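Local coordinates for protein EF0056 (Enterococcus faecalis, PDB 6ORI) that is of unknown function but, as an enterococcal surface protein with immunoglobulin-like character, probably acts at the cell surface, perhaps in biofilm formation, at residues L160-L171 with I184-D195; Y12-Q20 with G394-D402. All blocks are in the same frame, centred on the assembly; numbering follows the deposited sequence. Where two conformers were deposited one is given.

Interaction 1: residues L160-L171 with I184-D195; sequences LKSDRLMYRIYL and IESTGYFLTDQD. With CA (calcium ion), chain B.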
# COMPACT_ATOMS: atom_id res chain seq x y z
N LEU A 160 -17.61 -11.22 -2.83
CA LEU A 160 -16.22 -11.18 -2.41
C LEU A 160 -15.30 -11.28 -3.61
O LEU A 160 -14.16 -10.82 -3.57
CB LEU A 160 -15.95 -12.33 -1.45
CG LEU A 160 -16.60 -12.22 -0.08
CD1 LEU A 160 -16.56 -13.56 0.63
CD2 LEU A 160 -15.91 -11.14 0.75
N LYS A 161 -15.79 -11.91 -4.68
CA LYS A 161 -15.03 -12.00 -5.91
C LYS A 161 -15.03 -10.66 -6.64
O LYS A 161 -14.00 -10.23 -7.15
CB LYS A 161 -15.64 -13.10 -6.79
CG LYS A 161 -14.84 -13.49 -8.02
CD LYS A 161 -14.89 -15.01 -8.23
CE LYS A 161 -16.32 -15.59 -8.24
NZ LYS A 161 -16.37 -17.02 -7.82
N SER A 162 -16.17 -9.98 -6.65
CA SER A 162 -16.30 -8.78 -7.47
C SER A 162 -15.84 -7.49 -6.77
O SER A 162 -15.46 -6.55 -7.43
CB SER A 162 -17.73 -8.64 -7.97
OG SER A 162 -18.63 -8.41 -6.90
N ASP A 163 -15.97 -7.42 -5.45
CA ASP A 163 -15.49 -6.27 -4.66
C ASP A 163 -14.54 -6.82 -3.59
O ASP A 163 -14.95 -7.51 -2.65
CB ASP A 163 -16.64 -5.54 -3.94
CG ASP A 163 -17.41 -4.57 -4.82
OD1 ASP A 163 -16.97 -4.24 -5.93
OD2 ASP A 163 -18.46 -4.07 -4.35
N ARG A 164 -13.26 -6.51 -3.70
CA ARG A 164 -12.30 -6.95 -2.69
C ARG A 164 -12.55 -6.22 -1.36
O ARG A 164 -13.07 -5.11 -1.35
CB ARG A 164 -10.87 -6.72 -3.16
CG ARG A 164 -10.52 -7.38 -4.50
CD ARG A 164 -10.80 -8.87 -4.49
NE ARG A 164 -10.21 -9.57 -3.35
CZ ARG A 164 -9.24 -10.49 -3.41
NH1 ARG A 164 -8.81 -11.06 -2.27
NH2 ARG A 164 -8.70 -10.84 -4.58
N LEU A 165 -12.18 -6.86 -0.27
CA LEU A 165 -12.35 -6.31 1.08
C LEU A 165 -11.23 -5.35 1.38
O LEU A 165 -10.09 -5.74 1.57
CB LEU A 165 -12.35 -7.41 2.13
CG LEU A 165 -13.50 -8.43 2.05
CD1 LEU A 165 -13.16 -9.65 2.91
CD2 LEU A 165 -14.83 -7.82 2.45
N MET A 166 -11.57 -4.08 1.42
CA MET A 166 -10.57 -3.05 1.56
C MET A 166 -10.20 -2.70 2.98
O MET A 166 -10.94 -2.96 3.94
CB MET A 166 -11.02 -1.80 0.83
CG MET A 166 -12.16 -1.05 1.48
SD MET A 166 -11.72 0.09 2.82
CE MET A 166 -10.92 1.37 1.89
N TYR A 167 -9.03 -2.09 3.10
CA TYR A 167 -8.65 -1.36 4.30
C TYR A 167 -7.90 -0.10 3.87
O TYR A 167 -7.33 -0.06 2.78
CB TYR A 167 -7.78 -2.20 5.23
CG TYR A 167 -6.52 -2.75 4.63
CD1 TYR A 167 -5.39 -1.97 4.47
CD2 TYR A 167 -6.44 -4.09 4.28
CE1 TYR A 167 -4.22 -2.52 3.91
CE2 TYR A 167 -5.30 -4.64 3.76
CZ TYR A 167 -4.20 -3.87 3.59
OH TYR A 167 -3.07 -4.46 3.07
N ARG A 168 -7.94 0.93 4.71
CA ARG A 168 -7.14 2.14 4.51
C ARG A 168 -6.59 2.57 5.85
O ARG A 168 -7.35 2.73 6.81
CB ARG A 168 -7.99 3.26 3.90
CG ARG A 168 -7.25 4.60 3.72
CD ARG A 168 -8.22 5.75 3.48
NE ARG A 168 -7.58 6.93 2.92
CZ ARG A 168 -8.07 8.16 2.98
NH1 ARG A 168 -9.20 8.43 3.62
NH2 ARG A 168 -7.40 9.14 2.40
N ILE A 169 -5.28 2.75 5.96
CA ILE A 169 -4.66 3.31 7.14
C ILE A 169 -4.04 4.66 6.79
O ILE A 169 -3.49 4.85 5.70
CB ILE A 169 -3.65 2.32 7.76
CG1 ILE A 169 -3.28 2.77 9.18
CG2 ILE A 169 -2.43 2.15 6.87
CD1 ILE A 169 -2.48 1.74 9.96
N TYR A 170 -4.20 5.64 7.67
CA TYR A 170 -3.74 6.98 7.38
C TYR A 170 -3.51 7.76 8.66
O TYR A 170 -3.90 7.33 9.73
CB TYR A 170 -4.71 7.72 6.44
CG TYR A 170 -6.15 7.84 6.89
CD1 TYR A 170 -7.02 6.75 6.83
CD2 TYR A 170 -6.67 9.06 7.30
CE1 TYR A 170 -8.36 6.87 7.22
CE2 TYR A 170 -8.00 9.18 7.69
CZ TYR A 170 -8.83 8.08 7.62
OH TYR A 170 -10.16 8.15 7.97
N LEU A 171 -2.82 8.88 8.53
CA LEU A 171 -2.48 9.72 9.67
C LEU A 171 -3.16 11.07 9.55
O LEU A 171 -3.09 11.69 8.48
CB LEU A 171 -0.97 9.90 9.68
CG LEU A 171 -0.39 10.68 10.84
CD1 LEU A 171 -0.60 9.91 12.13
CD2 LEU A 171 1.09 10.95 10.59
N ILE A 184 1.10 9.72 3.70
CA ILE A 184 1.10 8.82 4.85
C ILE A 184 -0.28 8.19 4.92
O ILE A 184 -1.07 8.40 5.86
CB ILE A 184 1.48 9.55 6.15
CG1 ILE A 184 2.75 10.39 5.92
CG2 ILE A 184 1.71 8.56 7.29
CD1 ILE A 184 3.97 9.59 5.47
N GLU A 185 -0.59 7.48 3.84
CA GLU A 185 -1.81 6.72 3.72
C GLU A 185 -1.57 5.52 2.83
O GLU A 185 -0.81 5.58 1.84
CB GLU A 185 -2.95 7.56 3.17
CG GLU A 185 -2.85 8.03 1.77
CD GLU A 185 -4.15 8.65 1.32
OE1 GLU A 185 -5.13 7.90 1.10
OE2 GLU A 185 -4.19 9.88 1.20
N SER A 186 -2.22 4.42 3.15
CA SER A 186 -2.10 3.21 2.38
C SER A 186 -3.44 2.54 2.33
O SER A 186 -4.09 2.36 3.36
CB SER A 186 -1.07 2.32 3.04
OG SER A 186 -0.87 1.16 2.26
N THR A 187 -3.87 2.16 1.12
CA THR A 187 -5.14 1.48 0.87
C THR A 187 -4.85 0.16 0.19
O THR A 187 -4.23 0.15 -0.90
CB THR A 187 -6.06 2.32 -0.01
OG1 THR A 187 -6.39 3.55 0.65
CG2 THR A 187 -7.37 1.57 -0.35
N GLY A 188 -5.30 -0.95 0.80
CA GLY A 188 -5.05 -2.29 0.29
C GLY A 188 -6.27 -3.16 0.46
O GLY A 188 -7.35 -2.65 0.72
N TYR A 189 -6.10 -4.46 0.27
CA TYR A 189 -7.18 -5.41 0.41
C TYR A 189 -6.76 -6.65 1.13
O TYR A 189 -5.60 -7.04 1.10
CB TYR A 189 -7.87 -5.74 -0.92
CG TYR A 189 -7.01 -6.52 -1.90
CD1 TYR A 189 -6.08 -5.88 -2.71
CD2 TYR A 189 -7.11 -7.89 -1.99
CE1 TYR A 189 -5.29 -6.61 -3.59
CE2 TYR A 189 -6.33 -8.62 -2.87
CZ TYR A 189 -5.43 -7.97 -3.66
OH TYR A 189 -4.65 -8.72 -4.53
N PHE A 190 -7.69 -7.26 1.86
CA PHE A 190 -7.43 -8.52 2.53
C PHE A 190 -7.34 -9.66 1.55
O PHE A 190 -8.20 -9.83 0.70
CB PHE A 190 -8.55 -8.80 3.56
CG PHE A 190 -8.58 -7.86 4.74
CD1 PHE A 190 -7.82 -8.10 5.86
CD2 PHE A 190 -9.41 -6.74 4.73
CE1 PHE A 190 -7.87 -7.23 6.94
CE2 PHE A 190 -9.47 -5.89 5.82
CZ PHE A 190 -8.71 -6.15 6.93
N LEU A 191 -6.30 -10.46 1.71
CA LEU A 191 -6.12 -11.65 0.88
C LEU A 191 -6.96 -12.79 1.39
O LEU A 191 -7.19 -12.94 2.59
CB LEU A 191 -4.66 -12.10 0.87
CG LEU A 191 -3.65 -11.07 0.38
CD1 LEU A 191 -2.28 -11.71 0.38
CD2 LEU A 191 -4.01 -10.56 -0.99
N THR A 192 -7.41 -13.61 0.46
CA THR A 192 -8.24 -14.75 0.78
C THR A 192 -7.75 -15.91 -0.07
O THR A 192 -6.73 -15.80 -0.74
CB THR A 192 -9.70 -14.46 0.47
OG1 THR A 192 -9.85 -14.23 -0.94
CG2 THR A 192 -10.18 -13.24 1.23
N ASP A 193 -8.46 -17.04 -0.03
CA ASP A 193 -8.00 -18.25 -0.70
C ASP A 193 -8.13 -18.18 -2.22
O ASP A 193 -7.68 -19.08 -2.92
CB ASP A 193 -8.74 -19.47 -0.16
CG ASP A 193 -8.06 -20.09 1.05
OD1 ASP A 193 -6.83 -20.32 0.99
OD2 ASP A 193 -8.75 -20.34 2.06
N GLN A 194 -8.75 -17.12 -2.72
CA GLN A 194 -8.85 -16.91 -4.15
C GLN A 194 -7.59 -16.25 -4.69
O GLN A 194 -7.44 -16.07 -5.90
CB GLN A 194 -10.08 -16.06 -4.51
CG GLN A 194 -9.95 -14.58 -4.20
CD GLN A 194 -11.21 -13.80 -4.56
OE1 GLN A 194 -11.87 -14.10 -5.56
NE2 GLN A 194 -11.54 -12.80 -3.75
N ASP A 195 -6.69 -15.88 -3.78
CA ASP A 195 -5.45 -15.22 -4.16
C ASP A 195 -4.32 -16.22 -4.16
O ASP A 195 -3.97 -16.77 -3.12
CB ASP A 195 -5.17 -14.06 -3.22
CG ASP A 195 -6.29 -13.05 -3.25
OD1 ASP A 195 -6.63 -12.62 -4.37
OD2 ASP A 195 -6.87 -12.74 -2.19
CA CA B . -16.16 -4.38 -8.07
O HOH W 1 -10.53 -9.29 -0.44
O HOH W 2 -3.16 -7.32 2.54
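Y167 turns the edge of its ring toward the face of F190, CD2 of Y167 lying 3.8 Å from CE2 of F190 with the planes at 75°, a T-shaped pair at the apolar centre of an antiparallel strand pair, 166-171 with 184-189, in a large beta sheet. With chi1 of 57°, the Y167 ring folds back across the neighbouring strand and lies over G188, whose CA is 4.0 Å from the ring centroid; a glycine suits this place because the ring can rest directly on its backbone. Y167 and G188 form a hydrogen-bonded pair, and I169 with S186 forms the next. On the other side of the sheet, R168 is extended and grips one oxygen of E185 side-on: its NE and NH2 both reach OE1 (NH2 at 2.9 Å) from the same face of the carboxylate.

Just before strand 166-171, beyond a helix end that gives O of S162 to a calcium ion, the long, flat-ended R164 is sandwiched between CE2 of Y189 and NE2 of Q194, one over each guanidinium face. Its edge meets D195 end-on and almost coplanar, NH1 to OD2 at 2.6 Å and NH2 to OD1 at 2.7 Å, each through a syn lone pair. The anti lone pair of D195 OD2 takes N of T192 at 2.8 Å, within the type I turn T192-D195. At the outer margin, NE2 of Q194 donates to O of L160 at 3.3 Å, from above the carbonyl plane.

Interaction 2: residues Y12-Q20 with G394-D402; sequences YSASGNTFQ and GTGYYYLQD. With CA (calcium ion), chain B.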
# COMPACT_ATOMS: atom_id res chain seq x y z
N TYR A 12 -10.07 10.88 -7.46
CA TYR A 12 -8.61 10.86 -7.34
C TYR A 12 -8.17 10.14 -6.07
O TYR A 12 -7.02 10.28 -5.66
CB TYR A 12 -8.05 12.30 -7.34
CG TYR A 12 -8.33 13.05 -8.61
CD1 TYR A 12 -7.64 12.76 -9.78
CD2 TYR A 12 -9.29 14.06 -8.66
CE1 TYR A 12 -7.90 13.43 -10.96
CE2 TYR A 12 -9.56 14.74 -9.83
CZ TYR A 12 -8.86 14.43 -10.98
OH TYR A 12 -9.11 15.10 -12.15
N SER A 13 -9.07 9.38 -5.46
CA SER A 13 -8.75 8.65 -4.22
C SER A 13 -7.93 7.39 -4.49
O SER A 13 -8.00 6.79 -5.57
CB SER A 13 -10.04 8.27 -3.49
OG SER A 13 -10.76 9.42 -3.09
N ALA A 14 -7.18 6.97 -3.48
CA ALA A 14 -6.39 5.76 -3.61
C ALA A 14 -7.34 4.60 -3.88
O ALA A 14 -8.39 4.48 -3.23
CB ALA A 14 -5.56 5.52 -2.37
N SER A 15 -6.99 3.78 -4.86
CA SER A 15 -7.80 2.63 -5.28
C SER A 15 -9.17 3.04 -5.82
O SER A 15 -10.01 2.18 -6.01
CB SER A 15 -7.94 1.60 -4.14
OG SER A 15 -6.67 1.09 -3.73
N GLY A 16 -9.39 4.32 -6.08
CA GLY A 16 -10.71 4.77 -6.55
C GLY A 16 -11.80 4.54 -5.52
O GLY A 16 -12.98 4.48 -5.88
N ASN A 17 -11.42 4.40 -4.26
CA ASN A 17 -12.37 4.12 -3.19
C ASN A 17 -13.37 5.25 -3.11
O ASN A 17 -12.99 6.42 -3.05
CB ASN A 17 -11.60 3.95 -1.87
CG ASN A 17 -12.50 3.59 -0.72
OD1 ASN A 17 -13.34 2.70 -0.83
ND2 ASN A 17 -12.32 4.28 0.40
N THR A 18 -14.65 4.90 -3.07
CA THR A 18 -15.71 5.88 -3.25
C THR A 18 -16.12 6.59 -1.96
O THR A 18 -16.48 7.77 -1.99
CB THR A 18 -16.95 5.25 -3.90
OG1 THR A 18 -17.33 4.07 -3.17
CG2 THR A 18 -16.65 4.86 -5.35
N PHE A 19 -16.06 5.87 -0.84
CA PHE A 19 -16.50 6.42 0.45
C PHE A 19 -15.39 6.37 1.49
O PHE A 19 -14.93 5.30 1.89
CB PHE A 19 -17.76 5.70 0.94
CG PHE A 19 -18.95 5.88 0.04
CD1 PHE A 19 -19.52 7.13 -0.14
CD2 PHE A 19 -19.50 4.80 -0.64
CE1 PHE A 19 -20.61 7.30 -0.98
CE2 PHE A 19 -20.59 4.97 -1.48
CZ PHE A 19 -21.14 6.22 -1.64
N GLN A 20 -14.97 7.55 1.91
CA GLN A 20 -13.84 7.71 2.82
C GLN A 20 -13.72 9.18 3.19
O GLN A 20 -14.36 10.04 2.59
CB GLN A 20 -12.55 7.23 2.17
CG GLN A 20 -12.08 8.09 0.98
CD GLN A 20 -10.75 7.64 0.45
OE1 GLN A 20 -10.48 6.45 0.39
NE2 GLN A 20 -9.90 8.59 0.07
N GLY A 394 4.00 -6.60 -3.08
CA GLY A 394 2.79 -5.90 -2.71
C GLY A 394 1.72 -6.14 -3.75
O GLY A 394 2.00 -6.38 -4.93
N THR A 395 0.48 -6.09 -3.31
CA THR A 395 -0.64 -6.17 -4.23
C THR A 395 -1.64 -5.11 -3.86
O THR A 395 -1.81 -4.79 -2.68
CB THR A 395 -1.29 -7.56 -4.25
OG1 THR A 395 -2.33 -7.61 -5.22
CG2 THR A 395 -1.86 -7.95 -2.88
N GLY A 396 -2.28 -4.55 -4.87
CA GLY A 396 -3.21 -3.48 -4.65
C GLY A 396 -4.34 -3.61 -5.64
O GLY A 396 -4.34 -4.48 -6.49
N TYR A 397 -5.34 -2.75 -5.47
CA TYR A 397 -6.52 -2.84 -6.29
C TYR A 397 -6.97 -1.45 -6.72
O TYR A 397 -6.58 -0.42 -6.14
CB TYR A 397 -7.65 -3.60 -5.55
CG TYR A 397 -8.41 -2.77 -4.56
CD1 TYR A 397 -7.84 -2.38 -3.34
CD2 TYR A 397 -9.68 -2.33 -4.86
CE1 TYR A 397 -8.54 -1.61 -2.45
CE2 TYR A 397 -10.38 -1.55 -3.97
CZ TYR A 397 -9.79 -1.19 -2.78
OH TYR A 397 -10.49 -0.39 -1.90
N TYR A 398 -7.79 -1.44 -7.77
CA TYR A 398 -8.52 -0.25 -8.16
C TYR A 398 -9.99 -0.64 -8.27
O TYR A 398 -10.34 -1.58 -8.98
CB TYR A 398 -8.01 0.34 -9.48
CG TYR A 398 -8.52 1.73 -9.68
CD1 TYR A 398 -9.73 1.97 -10.31
CD2 TYR A 398 -7.81 2.80 -9.19
CE1 TYR A 398 -10.20 3.27 -10.45
CE2 TYR A 398 -8.26 4.07 -9.34
CZ TYR A 398 -9.46 4.30 -9.95
OH TYR A 398 -9.90 5.60 -10.07
N TYR A 399 -10.84 0.07 -7.52
CA TYR A 399 -12.25 -0.28 -7.37
C TYR A 399 -13.04 -0.09 -8.65
O TYR A 399 -12.87 0.91 -9.34
CB TYR A 399 -12.88 0.60 -6.30
CG TYR A 399 -14.40 0.47 -6.18
CD1 TYR A 399 -14.99 -0.70 -5.71
CD2 TYR A 399 -15.22 1.55 -6.48
CE1 TYR A 399 -16.37 -0.81 -5.59
CE2 TYR A 399 -16.60 1.45 -6.36
CZ TYR A 399 -17.17 0.28 -5.91
OH TYR A 399 -18.55 0.19 -5.79
N LEU A 400 -13.91 -1.06 -8.93
CA LEU A 400 -14.88 -0.99 -10.04
C LEU A 400 -16.28 -1.28 -9.51
O LEU A 400 -16.51 -2.33 -8.91
CB LEU A 400 -14.53 -2.03 -11.11
CG LEU A 400 -14.45 -1.49 -12.53
CD1 LEU A 400 -13.43 -0.34 -12.64
CD2 LEU A 400 -14.09 -2.65 -13.47
N GLN A 401 -17.22 -0.36 -9.75
CA GLN A 401 -18.58 -0.52 -9.22
C GLN A 401 -19.29 -1.70 -9.87
O GLN A 401 -19.34 -1.81 -11.09
CB GLN A 401 -19.38 0.77 -9.44
CG GLN A 401 -18.84 1.95 -8.65
CD GLN A 401 -19.56 3.26 -8.95
OE1 GLN A 401 -20.71 3.26 -9.39
NE2 GLN A 401 -18.87 4.37 -8.72
N ASP A 402 -19.85 -2.57 -9.03
CA ASP A 402 -20.56 -3.75 -9.52
C ASP A 402 -21.93 -3.36 -10.07
O ASP A 402 -22.55 -2.40 -9.59
CB ASP A 402 -20.75 -4.77 -8.38
CG ASP A 402 -19.43 -5.31 -7.85
OD1 ASP A 402 -18.37 -5.04 -8.48
OD2 ASP A 402 -19.44 -6.02 -6.81
CA CA B . -16.16 -4.38 -8.07
O HOH W 3 -8.16 7.35 -8.19
O HOH W 4 -4.28 -0.91 -3.41
O HOH W 5 -12.90 0.64 -2.60
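A tight turn of the N-terminal loop docks against edge strand 394-398 of a four-stranded antiparallel sheet, just before the chain runs on into a calcium site. Two overlapping backbone bonds close it, G16 N to S13 O and N17 N to A14 O; G16 has positive phi, which glycine adopts readily. The turn presents S15 to the strand with both its backbone and its side chain. N of Y399 donates to O of S15 at 2.7 Å in a nearly straight bond (172°), while OG of S15 gives its proton to O of Y397 at 2.8 Å, a carbonyl also hydrogen-bonded to the T218 hydroxyl. Serine fits here because its short side chain, with OG beside the backbone N (chi1 -61°), can place a hydroxyl on that carbonyl while CB of S15 packs over the Y397 ring, 3.8 Å from the centroid.

The following tyrosines frame the turn. G16, with no side chain, brings its CA off-centre over the Y398 ring, and further out T18 in its modelled conformer sets CG2 3.6 Å from CE2 of Y399. Water extends the polar seam: one links O of S13 to OH of Y398, another links OD1 of N17 to OH of Y397.

Beyond the tyrosines, O of L400 and OD1 of D402 bind the calcium ion at 2.2 and 2.3 Å. S162, G372 and D374 supply further oxygens, as does OD1 of D163 in its modelled conformer, and such a mixture of backbone carbonyls and aspartate carboxylates is typical of a structural calcium site that ties together distant parts of a chain.

The centres of the two interactions lie about 9 Å apart. Along the chain the order is 12-20, 160-171, 184-195 and 394-402, so interaction 2 joins segments near the two ends of the modelled chain and interaction 1 falls between them. They belong to different sheets: 166-173 and 184-189 to the large antiparallel one, 394-398 to the four-stranded one. Y189 OH meets T395 OG1 at 2.7 Å in a probable hydrogen bond, M166 packs on Y397, and S162 OG approaches D402 OD2 at 2.5 Å beside the shared calcium ion. Both segment pairs contribute ligands to that ion, consistent with its fixing the end of helix 157-162 and the C-terminal tail after 394-398 against each other.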